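Local coordinates for protein haloacid dehalogenase-like hydrolase (Salmonella enterica subsp. enterica serovar Typhi, PDB 4EZE) that probably catalyses the magnesium-dependent hydrolysis of O-phosphoserine to serine and phosphate, the last step of L-serine biosynthesis, at residues D116-A121 / C268-N273; N172-R177 / D206-R211; T179-L184 / H304-L309; A199-G204 / A245-T250; T283-K288 / H299-H304. All coordinates share one frame; numbering follows the deposited sequence.

Contact 1: D116-A121 / C268-N273; sequences DSTFIA and CGDGAN. With NA (sodium ion), chain D.
The carboxylate of Asp-270 has Ser-117 over one face, with Ser-117 CB standing 3.6 Å from Asp-270 OD2, while Thr-118 OG1 comes in beside OD1, tilted out of the plane toward that same side. Sodium approaches the carboxylate from the OD1 end, at 2.4 Å from Asp-270 OD1, whereas Asp-270 OD2 is 3.6 Å from the ion, so the carboxylate binds through a single oxygen. The metal is also held by the backbone carbonyl of Asp-116, whose O lies 2.4 Å away and subtends about 87° at sodium with Asp-270 OD1. Two waters and Asp-114 OD2 complete the observed set of ligands; water 1, opposite Asp-116 O at about 160°, donates to Asn-273 OD1. These are the paired acidic motifs of a haloacid dehalogenase active site: the DxD start of helix 115-119 faces the loop leaving strand 265-269, and sodium probably occupies the position of the catalytic magnesium. Asp-114 is the predicted nucleophile. Asp-116, the predicted proton donor, gives only its carbonyl to the metal, its OD1 being bound by Gly-124 N, and Ser-117 OG bonds to Glu-123. Asp-270 CG sits between its own backbone N and carbonyl carbon (chi1 68°), which carries the carboxylate toward helix 115-119. There Asp-270 OD1 also receives a weak hydrogen bond from Thr-118 OG1 at 3.0 Å. The methyl branch of Thr-118 turns to the strand end, its CG2 3.7 Å from Cys-268 O.

Contact 2: N172-R177 / D206-R211; sequences NAVCDR and DIFTQR
Cys-175 and Phe-208 meet over a ring face where helix 168-176 packs on helix 206-216; as in other SerB-type haloacid dehalogenase phosphatases, this is probably where the last helix of the helical cap meets the core domain. The two short helical segments approach to 10.0 Å between axes, with their N-to-C directions 48° apart. Cys-175 CB lies almost directly above the Phe-208 ring, 4.0 Å from its centroid, as a CH-pi contact, and Cys-175 SG follows over the same face as a sulfur-aromatic contact at 4.4 Å from that centroid. An SG placed anti to the backbone N (chi1 -175°) sends the sulfur across the ring toward Arg-211. Val-174 CG1 instead meets the ring at its edge, 3.8 Å from Phe-208 CZ. The ring reaches further to Ile-128 and Met-115. On the outer side the extended Arg-211 chain brings its guanidinium under the amide of Asn-172, which stacks on one face with the planes roughly parallel and no hydrogen bond between them. Asp-176 meets the same guanidinium at its edge, carboxylate and guanidinium planes 23° apart, forming a salt bridge whose modelled Asp-176 OD1 to Arg-211 NH2 distance of 2.4 Å is doubtfully short. A weak bond from Arg-211 NE reaches Asp-176 OD1 at 3.2 Å, and Cys-175 SG touches Arg-211 CD at 3.7 Å.

Contact 3: T179-L184 / H304-L309; sequences TLSPGL and HGFELL
Phe-306 and Leu-184 make the tight half of this contact: Leu-184 CG comes to 3.4 Å from Phe-306 CD2, with the two side chains alongside each other and pointing the same way, and both methyls of Leu-184 also reach the ring. Ser-181 CB meets the ring at its edge, 3.8 Å from Phe-306 CE2, while Ser-181 OG turns to bond Thr-118 O. One backbone bond pins the two chains together, Phe-306 N donating to Pro-182 O at 2.9 Å with a nearly straight N-H...O angle of 170°. That carbonyl is presented by a type II beta turn from Ser-181 to Leu-184, whose third residue, Gly-183, has positive phi (99°) and is also the N-cap residue of helix 184-193. The turn thus fastens the loop after helix 168-176 to the C-terminal 3-10 segment, and Phe-306 is stacked by Trp-287 and met edge-to-face by Phe-113 of the sheet. Toward solvent the fit is slacker: Pro-182 is exposed there, and its carbonyl rather than its ring makes the closer approaches. Glu-307 is held within its own segment, folding back at chi2 so that its OE2 accepts Gly-305 N at 3.0 Å, on the syn side but 32° out of the carboxylate plane.

Contact 4: A199-G204 / A245-T250; sequences AIISGG and ANKKQT
Lys-247 and Gly-203 join through a single water that accepts from both: water 3 lies 2.9 Å from Lys-247 NZ and 3.1 Å from Gly-203 N. The direct contact is made mostly by aliphatic groups. Strand 197-202 of the Rossmann-like haloacid dehalogenase core runs here against helix 244-258, with short-segment axes 8.4 Å apart and N-to-C directions 157° from each other. Ile-201 CG2 rests on the Lys-247 stem, 3.8 Å from Lys-247 CG, while Ile-201 CD1 meets Thr-250 CG2 at 4.1 Å. Ile-201 runs antiparallel to both side chains, so the contacts are alongside. The lysine chain then bends at chi3 (75°), and Lys-247 CE passes by Ile-201 O and Ser-202 CA toward the catalytic pocket. Its NZ forms a salt bridge with Asp-274 and a long, weak ion pair with the predicted nucleophile Asp-114. The placement of Ser-202 and Lys-247 is consistent with their being the serine and lysine of motifs II and III, which in relatives contact the phosphate. The chain turns its corner just beyond, where Ser-202 OG closes an ST turn by accepting Gly-204 N at 2.8 Å. On the helix, Asn-246 O takes two donors from one residue, a backbone N and a hydroxyl; Thr-250 OG1 lies 2.6 Å from Asn-246 O.

Contact 5: T283-K288 / H299-H304; sequences TGIAWK and HQINYH
Residues 285-288 and 299-302 run parallel side by side, the axes of the short strands approaching to 4.5 Å with a twist of 32° between their directions. Three backbone bonds fix the register: Ala-286 N donates to His-299 O at 2.9 Å, with an N-H...O angle of 173°; Ile-301 N donates to Ala-286 O at 3.0 Å; and Lys-288 N donates to Ile-301 O at 2.9 Å. The donors therefore alternate between strands, as a parallel ladder requires. On one face of the sheet Trp-287, with CG trans to the main-chain N (chi1 162°), lays its indole over toward the neighbouring strand; Trp-287 CZ3 touches Ile-301 CG2 at 3.7 Å. Lys-288 CG lies over one face of the same indole, and Ile-285 and His-299 continue this side of the sheet. Thr-283 CG2 packs against the imidazole, 3.5 Å from His-299 CD2, while Gly-284 O lies at the imidazole edge. Water 4 links Thr-283 OG1 with His-299 NE2. The other face carries Ala-286 and Gln-300; beyond them Asn-302 ND2 donates straight to Gln-300 OE1 at 2.8 Å, in the plane of both amides, and water 5 joins Asn-302 OD1 to Ala-286 O. Along the rim the extended Lys-288 passes His-304, its CE 3.5 Å from His-304 O. Helix 291-296 connects the two strands, making this a beta-alpha-beta crossover unit that places 299-301 as an outermost strand of the six-stranded parallel sheet of the Rossmann-like haloacid dehalogenase core.

From the N terminus, contact 1 opens the first loop at 116-121 and closes it at 268-273, bringing the two metal-binding ends together. Contact 2 (172-177 to 206-211) and contact 4 (199-204 to 245-250) both fall within that span and cross each other; the former ties helix 168-176 to helix 206-216, the latter strand 197-202 to helix 244-258. Contact 3 opens at 179-184 and closes only at 304-309, tying the loop before helix 184-193 to the segment after strand 299-301, so it crosses contacts 1 and 2 and encloses contacts 4 and 5. Contact 5, following contact 1 in series, shares His-304 with contact 3. Backbone bonds from Gly-269 to Ile-285 and Trp-287 join contacts 1 and 5 within one sheet.

Contact 1: D116-A121 / C268-N273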
# COMPACT_ATOMS: atom_id res chain seq x y z
N ASP A 116 -6.87 4.70 -3.16
CA ASP A 116 -6.29 5.85 -3.85
C ASP A 116 -4.78 5.96 -3.64
O ASP A 116 -4.30 5.88 -2.52
CB ASP A 116 -6.97 7.14 -3.41
CG ASP A 116 -8.42 7.23 -3.85
OD1 ASP A 116 -8.78 6.63 -4.89
OD2 ASP A 116 -9.20 7.88 -3.13
N SER A 117 -4.05 6.18 -4.73
CA SER A 117 -2.61 6.38 -4.67
C SER A 117 -1.88 5.16 -4.08
O SER A 117 -0.70 5.22 -3.76
CB SER A 117 -2.27 7.68 -3.93
OG SER A 117 -2.79 8.80 -4.62
N THR A 118 -2.60 4.06 -3.94
CA THR A 118 -1.98 2.81 -3.57
C THR A 118 -2.32 1.74 -4.61
O THR A 118 -1.51 1.46 -5.50
CB THR A 118 -2.37 2.37 -2.15
OG1 THR A 118 -1.92 3.37 -1.22
CG2 THR A 118 -1.68 1.04 -1.80
N PHE A 119 -3.51 1.15 -4.52
CA PHE A 119 -3.92 0.16 -5.51
C PHE A 119 -4.05 0.81 -6.89
O PHE A 119 -3.69 0.20 -7.89
CB PHE A 119 -5.24 -0.45 -5.10
CG PHE A 119 -5.57 -1.72 -5.82
CD1 PHE A 119 -5.13 -2.95 -5.34
CD2 PHE A 119 -6.36 -1.69 -6.98
CE1 PHE A 119 -5.45 -4.13 -6.00
CE2 PHE A 119 -6.68 -2.86 -7.65
CZ PHE A 119 -6.23 -4.09 -7.17
N ILE A 120 -4.52 2.05 -6.94
CA ILE A 120 -4.59 2.79 -8.20
C ILE A 120 -3.70 4.00 -8.07
O ILE A 120 -3.47 4.44 -6.95
CB ILE A 120 -6.04 3.21 -8.55
CG1 ILE A 120 -6.66 4.05 -7.43
CG2 ILE A 120 -6.92 1.99 -8.80
CD1 ILE A 120 -7.99 4.67 -7.82
N ALA A 121 -3.17 4.51 -9.17
CA ALA A 121 -2.28 5.68 -9.06
C ALA A 121 -3.05 6.94 -8.68
O ALA A 121 -2.50 7.87 -8.07
CB ALA A 121 -1.48 5.89 -10.33
N CYS A 268 -0.88 -2.43 2.83
CA CYS A 268 -0.08 -1.49 2.02
C CYS A 268 -0.83 -0.17 1.91
O CYS A 268 -2.03 -0.16 1.70
CB CYS A 268 0.07 -2.00 0.59
SG CYS A 268 0.70 -3.68 0.43
N GLY A 269 -0.13 0.96 2.04
CA GLY A 269 -0.78 2.27 1.94
C GLY A 269 0.25 3.35 1.71
O GLY A 269 1.45 3.11 1.85
N ASP A 270 -0.23 4.54 1.37
CA ASP A 270 0.63 5.68 1.09
C ASP A 270 0.43 6.86 2.06
O ASP A 270 1.34 7.68 2.22
CB ASP A 270 0.29 6.22 -0.29
CG ASP A 270 -1.09 6.84 -0.31
OD1 ASP A 270 -2.07 6.10 -0.10
OD2 ASP A 270 -1.19 8.07 -0.51
N GLY A 271 -0.75 6.97 2.67
CA GLY A 271 -1.14 8.22 3.40
C GLY A 271 -1.36 8.11 4.90
O GLY A 271 -1.53 7.01 5.44
N ALA A 272 -1.37 9.26 5.56
CA ALA A 272 -1.56 9.29 7.01
C ALA A 272 -2.80 8.52 7.46
O ALA A 272 -2.77 7.89 8.50
CB ALA A 272 -1.62 10.73 7.52
N ASN A 273 -3.90 8.55 6.69
CA ASN A 273 -5.09 7.83 7.13
C ASN A 273 -4.92 6.30 7.05
O ASN A 273 -5.84 5.56 7.39
CB ASN A 273 -6.37 8.30 6.41
CG ASN A 273 -6.26 8.24 4.91
OD1 ASN A 273 -5.62 7.34 4.35
ND2 ASN A 273 -6.87 9.21 4.25
NA NA D . -4.40 6.47 -0.16
O HOH W 1 -4.35 7.64 1.60
O HOH W 2 -4.61 8.91 -0.80

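Contact 2: N172-R177 / D206-R211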
# COMPACT_ATOMS: atom_id res chain seq x y z
N ASN A 172 -18.75 5.84 -13.39
CA ASN A 172 -18.26 4.61 -13.97
C ASN A 172 -17.16 4.91 -14.98
O ASN A 172 -16.16 4.21 -15.04
CB ASN A 172 -19.39 3.84 -14.64
CG ASN A 172 -20.23 3.06 -13.66
OD1 ASN A 172 -19.73 2.60 -12.63
ND2 ASN A 172 -21.50 2.90 -13.97
N ALA A 173 -17.36 5.96 -15.76
CA ALA A 173 -16.37 6.37 -16.74
C ALA A 173 -15.09 6.80 -16.06
O ALA A 173 -14.00 6.47 -16.52
CB ALA A 173 -16.91 7.49 -17.59
N VAL A 174 -15.21 7.53 -14.97
CA VAL A 174 -14.04 7.97 -14.23
C VAL A 174 -13.30 6.78 -13.66
O VAL A 174 -12.08 6.71 -13.69
CB VAL A 174 -14.43 8.92 -13.09
CG1 VAL A 174 -13.22 9.26 -12.26
CG2 VAL A 174 -15.04 10.18 -13.66
N CYS A 175 -14.06 5.82 -13.15
CA CYS A 175 -13.50 4.61 -12.60
C CYS A 175 -12.77 3.82 -13.67
O CYS A 175 -11.71 3.26 -13.43
CB CYS A 175 -14.59 3.75 -11.98
SG CYS A 175 -13.98 2.30 -11.14
N ASP A 176 -13.35 3.80 -14.86
CA ASP A 176 -12.79 3.06 -15.98
C ASP A 176 -11.41 3.56 -16.40
O ASP A 176 -10.58 2.77 -16.83
CB ASP A 176 -13.76 3.04 -17.16
CG ASP A 176 -14.87 2.04 -16.98
OD1 ASP A 176 -14.94 1.41 -15.90
OD2 ASP A 176 -15.68 1.87 -17.91
N ARG A 177 -11.19 4.86 -16.33
CA ARG A 177 -9.90 5.41 -16.73
C ARG A 177 -8.82 5.42 -15.63
O ARG A 177 -7.71 5.89 -15.84
CB ARG A 177 -10.06 6.78 -17.39
CG ARG A 177 -10.51 7.88 -16.47
CD ARG A 177 -10.34 9.21 -17.17
NE ARG A 177 -10.27 10.30 -16.22
CZ ARG A 177 -11.27 11.12 -15.95
NH1 ARG A 177 -12.43 10.97 -16.57
NH2 ARG A 177 -11.12 12.09 -15.06
N ASP A 206 -17.73 3.51 -2.61
CA ASP A 206 -18.00 2.10 -2.82
C ASP A 206 -18.18 1.79 -4.29
O ASP A 206 -17.97 0.66 -4.73
CB ASP A 206 -19.25 1.67 -2.07
CG ASP A 206 -20.49 2.51 -2.45
OD1 ASP A 206 -20.55 3.72 -2.13
OD2 ASP A 206 -21.41 1.93 -3.06
N ILE A 207 -18.64 2.75 -5.07
CA ILE A 207 -18.84 2.42 -6.47
C ILE A 207 -17.50 2.08 -7.08
O ILE A 207 -17.38 1.10 -7.81
CB ILE A 207 -19.55 3.54 -7.25
CG1 ILE A 207 -19.93 3.02 -8.64
CG2 ILE A 207 -18.68 4.76 -7.36
CD1 ILE A 207 -20.77 3.98 -9.43
N PHE A 208 -16.48 2.86 -6.77
CA PHE A 208 -15.14 2.56 -7.23
C PHE A 208 -14.57 1.29 -6.61
O PHE A 208 -14.01 0.46 -7.31
CB PHE A 208 -14.20 3.71 -6.90
CG PHE A 208 -14.33 4.87 -7.81
CD1 PHE A 208 -15.53 5.51 -7.97
CD2 PHE A 208 -13.24 5.34 -8.52
CE1 PHE A 208 -15.66 6.58 -8.80
CE2 PHE A 208 -13.37 6.41 -9.36
CZ PHE A 208 -14.58 7.04 -9.49
N THR A 209 -14.75 1.15 -5.31
CA THR A 209 -14.16 0.03 -4.59
C THR A 209 -14.70 -1.31 -5.03
O THR A 209 -13.94 -2.24 -5.28
CB THR A 209 -14.43 0.17 -3.10
OG1 THR A 209 -13.81 1.36 -2.62
CG2 THR A 209 -13.87 -1.00 -2.35
N GLN A 210 -16.02 -1.41 -5.15
CA GLN A 210 -16.63 -2.65 -5.58
C GLN A 210 -16.27 -2.98 -7.02
O GLN A 210 -16.01 -4.12 -7.36
CB GLN A 210 -18.14 -2.62 -5.38
CG GLN A 210 -18.54 -2.51 -3.92
CD GLN A 210 -17.80 -3.49 -3.04
OE1 GLN A 210 -17.62 -4.65 -3.40
NE2 GLN A 210 -17.38 -3.04 -1.88
N ARG A 211 -16.25 -1.95 -7.85
CA ARG A 211 -15.94 -2.11 -9.26
C ARG A 211 -14.51 -2.62 -9.42
O ARG A 211 -14.25 -3.51 -10.23
CB ARG A 211 -16.12 -0.78 -9.97
CG ARG A 211 -16.36 -0.87 -11.45
CD ARG A 211 -17.01 0.40 -11.96
NE ARG A 211 -16.72 0.64 -13.37
CZ ARG A 211 -17.53 0.32 -14.36
NH1 ARG A 211 -18.69 -0.26 -14.11
NH2 ARG A 211 -17.17 0.57 -15.61

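Contact 3: T179-L184 / H304-L309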
# COMPACT_ATOMS: atom_id res chain seq x y z
N THR A 179 -5.93 3.92 -13.25
CA THR A 179 -4.89 2.96 -13.62
C THR A 179 -4.36 2.19 -12.42
O THR A 179 -4.01 2.77 -11.39
CB THR A 179 -3.72 3.65 -14.35
OG1 THR A 179 -3.40 4.87 -13.68
CG2 THR A 179 -4.12 3.97 -15.79
N LEU A 180 -4.34 0.88 -12.58
CA LEU A 180 -3.69 -0.03 -11.65
C LEU A 180 -2.28 0.45 -11.39
O LEU A 180 -1.59 0.85 -12.34
CB LEU A 180 -3.60 -1.39 -12.29
CG LEU A 180 -3.66 -2.45 -11.23
CD1 LEU A 180 -4.67 -1.93 -10.23
CD2 LEU A 180 -4.09 -3.79 -11.79
N SER A 181 -1.84 0.42 -10.13
CA SER A 181 -0.45 0.74 -9.80
C SER A 181 0.41 -0.39 -10.31
O SER A 181 -0.03 -1.55 -10.28
CB SER A 181 -0.25 0.88 -8.29
OG SER A 181 -0.66 2.15 -7.81
N PRO A 182 1.62 -0.07 -10.78
CA PRO A 182 2.56 -1.00 -11.40
C PRO A 182 2.85 -2.25 -10.55
O PRO A 182 3.07 -2.14 -9.35
CB PRO A 182 3.85 -0.17 -11.57
CG PRO A 182 3.61 1.16 -10.91
CD PRO A 182 2.13 1.32 -10.73
N GLY A 183 2.82 -3.41 -11.19
CA GLY A 183 3.31 -4.66 -10.60
C GLY A 183 2.18 -5.53 -10.04
O GLY A 183 2.40 -6.70 -9.67
N LEU A 184 0.99 -4.96 -9.96
CA LEU A 184 -0.15 -5.64 -9.34
C LEU A 184 -0.69 -6.75 -10.23
O LEU A 184 -1.04 -7.82 -9.74
CB LEU A 184 -1.24 -4.64 -8.96
CG LEU A 184 -0.84 -3.82 -7.72
CD1 LEU A 184 -1.68 -2.56 -7.56
CD2 LEU A 184 -1.00 -4.69 -6.49
N HIS A 304 10.21 0.82 -7.22
CA HIS A 304 9.79 -0.26 -8.12
C HIS A 304 8.30 -0.44 -7.94
O HIS A 304 7.66 0.45 -7.40
CB HIS A 304 10.56 -1.55 -7.82
CG HIS A 304 12.02 -1.44 -8.14
ND1 HIS A 304 12.95 -0.91 -7.26
CD2 HIS A 304 12.72 -1.77 -9.26
CE1 HIS A 304 14.15 -0.93 -7.83
NE2 HIS A 304 14.03 -1.46 -9.03
N GLY A 305 7.75 -1.56 -8.38
CA GLY A 305 6.30 -1.73 -8.28
C GLY A 305 5.97 -2.80 -7.27
O GLY A 305 6.84 -3.28 -6.55
N PHE A 306 4.71 -3.19 -7.24
CA PHE A 306 4.23 -4.17 -6.28
C PHE A 306 4.73 -5.60 -6.59
O PHE A 306 4.49 -6.54 -5.81
CB PHE A 306 2.70 -4.15 -6.25
CG PHE A 306 2.11 -3.07 -5.40
CD1 PHE A 306 2.18 -3.14 -4.03
CD2 PHE A 306 1.47 -2.00 -5.98
CE1 PHE A 306 1.63 -2.13 -3.24
CE2 PHE A 306 0.89 -1.01 -5.21
CZ PHE A 306 0.97 -1.07 -3.83
N GLU A 307 5.42 -5.78 -7.71
CA GLU A 307 6.04 -7.10 -7.93
C GLU A 307 6.88 -7.43 -6.70
O GLU A 307 6.97 -8.60 -6.30
CB GLU A 307 6.85 -7.14 -9.22
CG GLU A 307 8.15 -6.33 -9.20
CD GLU A 307 7.91 -4.85 -9.45
OE1 GLU A 307 6.72 -4.46 -9.49
OE2 GLU A 307 8.90 -4.08 -9.60
N LEU A 308 7.46 -6.40 -6.07
CA LEU A 308 8.35 -6.60 -4.91
C LEU A 308 7.70 -7.25 -3.69
O LEU A 308 8.39 -7.76 -2.82
CB LEU A 308 9.03 -5.29 -4.47
CG LEU A 308 9.96 -4.49 -5.40
CD1 LEU A 308 10.84 -3.57 -4.58
CD2 LEU A 308 10.83 -5.41 -6.24
N LEU A 309 6.37 -7.25 -3.59
CA LEU A 309 5.74 -7.98 -2.48
C LEU A 309 6.17 -9.46 -2.47
O LEU A 309 6.08 -10.16 -1.46
CB LEU A 309 4.23 -7.88 -2.54
CG LEU A 309 3.63 -6.49 -2.37
CD1 LEU A 309 2.14 -6.60 -2.58
CD2 LEU A 309 3.91 -5.99 -0.97

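Contact 4: A199-G204 / A245-T250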
# COMPACT_ATOMS: atom_id res chain seq x y z
N ALA A 199 -7.63 -7.84 -0.08
CA ALA A 199 -8.66 -6.90 0.32
C ALA A 199 -8.30 -5.49 -0.14
O ALA A 199 -7.13 -5.11 -0.15
CB ALA A 199 -8.83 -6.92 1.83
N ILE A 200 -9.31 -4.72 -0.52
CA ILE A 200 -9.18 -3.27 -0.53
C ILE A 200 -9.87 -2.72 0.69
O ILE A 200 -11.01 -3.09 0.98
CB ILE A 200 -9.79 -2.64 -1.79
CG1 ILE A 200 -8.83 -2.84 -2.95
CG2 ILE A 200 -10.03 -1.15 -1.58
CD1 ILE A 200 -9.22 -2.05 -4.16
N ILE A 201 -9.17 -1.84 1.42
CA ILE A 201 -9.77 -1.14 2.55
C ILE A 201 -9.44 0.34 2.41
O ILE A 201 -8.27 0.70 2.39
CB ILE A 201 -9.25 -1.66 3.90
CG1 ILE A 201 -9.52 -3.17 4.02
CG2 ILE A 201 -9.95 -0.93 5.03
CD1 ILE A 201 -9.06 -3.78 5.35
N SER A 202 -10.47 1.18 2.30
CA SER A 202 -10.31 2.55 1.82
C SER A 202 -11.40 3.52 2.31
O SER A 202 -12.56 3.12 2.51
CB SER A 202 -10.38 2.53 0.29
OG SER A 202 -10.68 3.82 -0.22
N GLY A 203 -11.02 4.80 2.46
CA GLY A 203 -11.96 5.90 2.76
C GLY A 203 -12.70 6.42 1.54
O GLY A 203 -13.41 7.42 1.63
N GLY A 204 -12.55 5.75 0.40
CA GLY A 204 -13.16 6.19 -0.86
C GLY A 204 -14.58 5.70 -1.09
O GLY A 204 -15.20 5.13 -0.21
N ALA A 245 -9.15 5.09 11.88
CA ALA A 245 -9.34 4.06 12.91
C ALA A 245 -10.29 2.96 12.40
O ALA A 245 -10.10 1.76 12.68
CB ALA A 245 -9.85 4.71 14.19
N ASN A 246 -11.29 3.33 11.62
CA ASN A 246 -12.14 2.29 11.05
C ASN A 246 -11.51 1.40 9.98
O ASN A 246 -11.97 0.28 9.73
CB ASN A 246 -13.46 2.85 10.57
CG ASN A 246 -14.56 2.66 11.59
OD1 ASN A 246 -15.54 3.40 11.63
ND2 ASN A 246 -14.39 1.66 12.44
N LYS A 247 -10.45 1.88 9.34
CA LYS A 247 -9.78 1.07 8.35
C LYS A 247 -9.02 -0.03 9.07
O LYS A 247 -9.05 -1.20 8.68
CB LYS A 247 -8.88 1.93 7.46
CG LYS A 247 -9.65 2.58 6.32
CD LYS A 247 -8.94 3.81 5.80
CE LYS A 247 -7.75 3.43 4.96
NZ LYS A 247 -7.04 4.67 4.56
N LYS A 248 -8.37 0.35 10.16
CA LYS A 248 -7.74 -0.62 11.03
C LYS A 248 -8.77 -1.65 11.54
O LYS A 248 -8.58 -2.86 11.44
CB LYS A 248 -7.08 0.10 12.21
CG LYS A 248 -6.80 -0.82 13.38
CD LYS A 248 -5.96 -0.16 14.44
CE LYS A 248 -5.69 -1.14 15.56
NZ LYS A 248 -5.01 -0.40 16.65
N GLN A 249 -9.87 -1.15 12.08
CA GLN A 249 -10.88 -2.01 12.69
C GLN A 249 -11.48 -3.00 11.68
O GLN A 249 -11.80 -4.13 12.03
CB GLN A 249 -11.97 -1.16 13.32
CG GLN A 249 -12.91 -1.97 14.18
CD GLN A 249 -12.20 -2.52 15.40
OE1 GLN A 249 -11.64 -1.76 16.20
NE2 GLN A 249 -12.20 -3.84 15.54
N THR A 250 -11.68 -2.54 10.45
CA THR A 250 -12.10 -3.43 9.36
C THR A 250 -11.04 -4.51 9.14
O THR A 250 -11.36 -5.68 8.92
CB THR A 250 -12.27 -2.62 8.06
OG1 THR A 250 -13.14 -1.52 8.31
CG2 THR A 250 -12.85 -3.48 6.92
O HOH W 3 -8.16 6.00 2.29

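Contact 5: T283-K288 / H299-H304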
# COMPACT_ATOMS: atom_id res chain seq x y z
N THR A 283 3.07 -7.00 8.85
CA THR A 283 4.00 -6.42 7.90
C THR A 283 3.28 -5.29 7.17
O THR A 283 2.42 -5.54 6.32
CB THR A 283 4.49 -7.48 6.92
OG1 THR A 283 5.22 -8.48 7.64
CG2 THR A 283 5.38 -6.85 5.84
N GLY A 284 3.60 -4.06 7.57
CA GLY A 284 3.01 -2.84 7.01
C GLY A 284 3.96 -2.30 5.97
O GLY A 284 5.19 -2.28 6.17
N ILE A 285 3.42 -1.91 4.83
CA ILE A 285 4.24 -1.49 3.71
C ILE A 285 3.84 -0.10 3.27
O ILE A 285 2.68 0.09 2.95
CB ILE A 285 4.10 -2.43 2.52
CG1 ILE A 285 4.61 -3.83 2.89
CG2 ILE A 285 4.88 -1.88 1.33
CD1 ILE A 285 4.16 -4.90 1.93
N ALA A 286 4.78 0.82 3.22
CA ALA A 286 4.51 2.16 2.76
C ALA A 286 4.84 2.23 1.29
O ALA A 286 5.96 2.02 0.88
CB ALA A 286 5.32 3.16 3.54
N TRP A 287 3.84 2.53 0.49
CA TRP A 287 4.01 2.57 -0.94
C TRP A 287 4.18 4.00 -1.43
O TRP A 287 3.24 4.76 -1.41
CB TRP A 287 2.80 1.92 -1.60
CG TRP A 287 2.63 2.25 -3.01
CD1 TRP A 287 1.87 3.23 -3.52
CD2 TRP A 287 3.25 1.61 -4.11
NE1 TRP A 287 1.96 3.24 -4.87
CE2 TRP A 287 2.80 2.25 -5.26
CE3 TRP A 287 4.13 0.54 -4.24
CZ2 TRP A 287 3.21 1.88 -6.52
CZ3 TRP A 287 4.53 0.17 -5.48
CH2 TRP A 287 4.08 0.84 -6.61
N LYS A 288 5.40 4.36 -1.80
CA LYS A 288 5.66 5.65 -2.40
C LYS A 288 4.98 6.68 -1.53
O LYS A 288 4.31 7.57 -2.01
CB LYS A 288 5.22 5.67 -3.85
CG LYS A 288 6.00 4.68 -4.68
CD LYS A 288 5.71 4.75 -6.15
CE LYS A 288 6.60 3.78 -6.91
NZ LYS A 288 6.19 3.62 -8.33
N HIS A 299 9.04 -0.96 6.24
CA HIS A 299 8.97 -1.68 4.96
C HIS A 299 8.44 -0.68 3.92
O HIS A 299 7.39 -0.07 4.13
CB HIS A 299 7.99 -2.84 5.06
CG HIS A 299 8.46 -3.97 5.93
ND1 HIS A 299 9.68 -4.60 5.73
CD2 HIS A 299 7.85 -4.62 6.95
CE1 HIS A 299 9.80 -5.58 6.61
NE2 HIS A 299 8.72 -5.62 7.36
N GLN A 300 9.15 -0.51 2.81
CA GLN A 300 8.74 0.49 1.83
C GLN A 300 9.01 0.05 0.42
O GLN A 300 10.00 -0.65 0.13
CB GLN A 300 9.48 1.83 2.05
CG GLN A 300 9.35 2.44 3.45
CD GLN A 300 10.26 3.64 3.64
OE1 GLN A 300 10.89 4.09 2.69
NE2 GLN A 300 10.35 4.15 4.87
N ILE A 301 8.15 0.49 -0.48
CA ILE A 301 8.53 0.45 -1.87
C ILE A 301 8.60 1.87 -2.40
O ILE A 301 7.60 2.59 -2.40
CB ILE A 301 7.54 -0.39 -2.69
CG1 ILE A 301 7.53 -1.82 -2.15
CG2 ILE A 301 7.98 -0.42 -4.15
CD1 ILE A 301 6.35 -2.64 -2.66
N ASN A 302 9.78 2.26 -2.86
CA ASN A 302 9.99 3.63 -3.29
C ASN A 302 10.35 3.76 -4.74
O ASN A 302 10.05 4.79 -5.33
CB ASN A 302 11.08 4.30 -2.43
CG ASN A 302 10.67 4.40 -0.99
OD1 ASN A 302 9.52 4.73 -0.73
ND2 ASN A 302 11.58 4.10 -0.04
N TYR A 303 11.00 2.76 -5.32
CA TYR A 303 11.46 2.88 -6.71
C TYR A 303 11.06 1.74 -7.65
O TYR A 303 11.55 1.68 -8.76
CB TYR A 303 13.00 3.04 -6.78
CG TYR A 303 13.51 4.15 -5.91
CD1 TYR A 303 13.46 5.48 -6.32
CD2 TYR A 303 14.04 3.87 -4.66
CE1 TYR A 303 13.91 6.50 -5.49
CE2 TYR A 303 14.50 4.87 -3.84
CZ TYR A 303 14.44 6.18 -4.24
OH TYR A 303 14.91 7.13 -3.37
N HIS A 304 10.21 0.82 -7.22
CA HIS A 304 9.79 -0.26 -8.12
C HIS A 304 8.30 -0.44 -7.94
O HIS A 304 7.66 0.45 -7.40
CB HIS A 304 10.56 -1.55 -7.82
CG HIS A 304 12.02 -1.44 -8.14
ND1 HIS A 304 12.95 -0.91 -7.26
CD2 HIS A 304 12.72 -1.77 -9.26
CE1 HIS A 304 14.15 -0.93 -7.83
NE2 HIS A 304 14.03 -1.46 -9.03
O HOH W 4 7.30 -7.47 8.97
O HOH W 5 7.29 4.72 0.53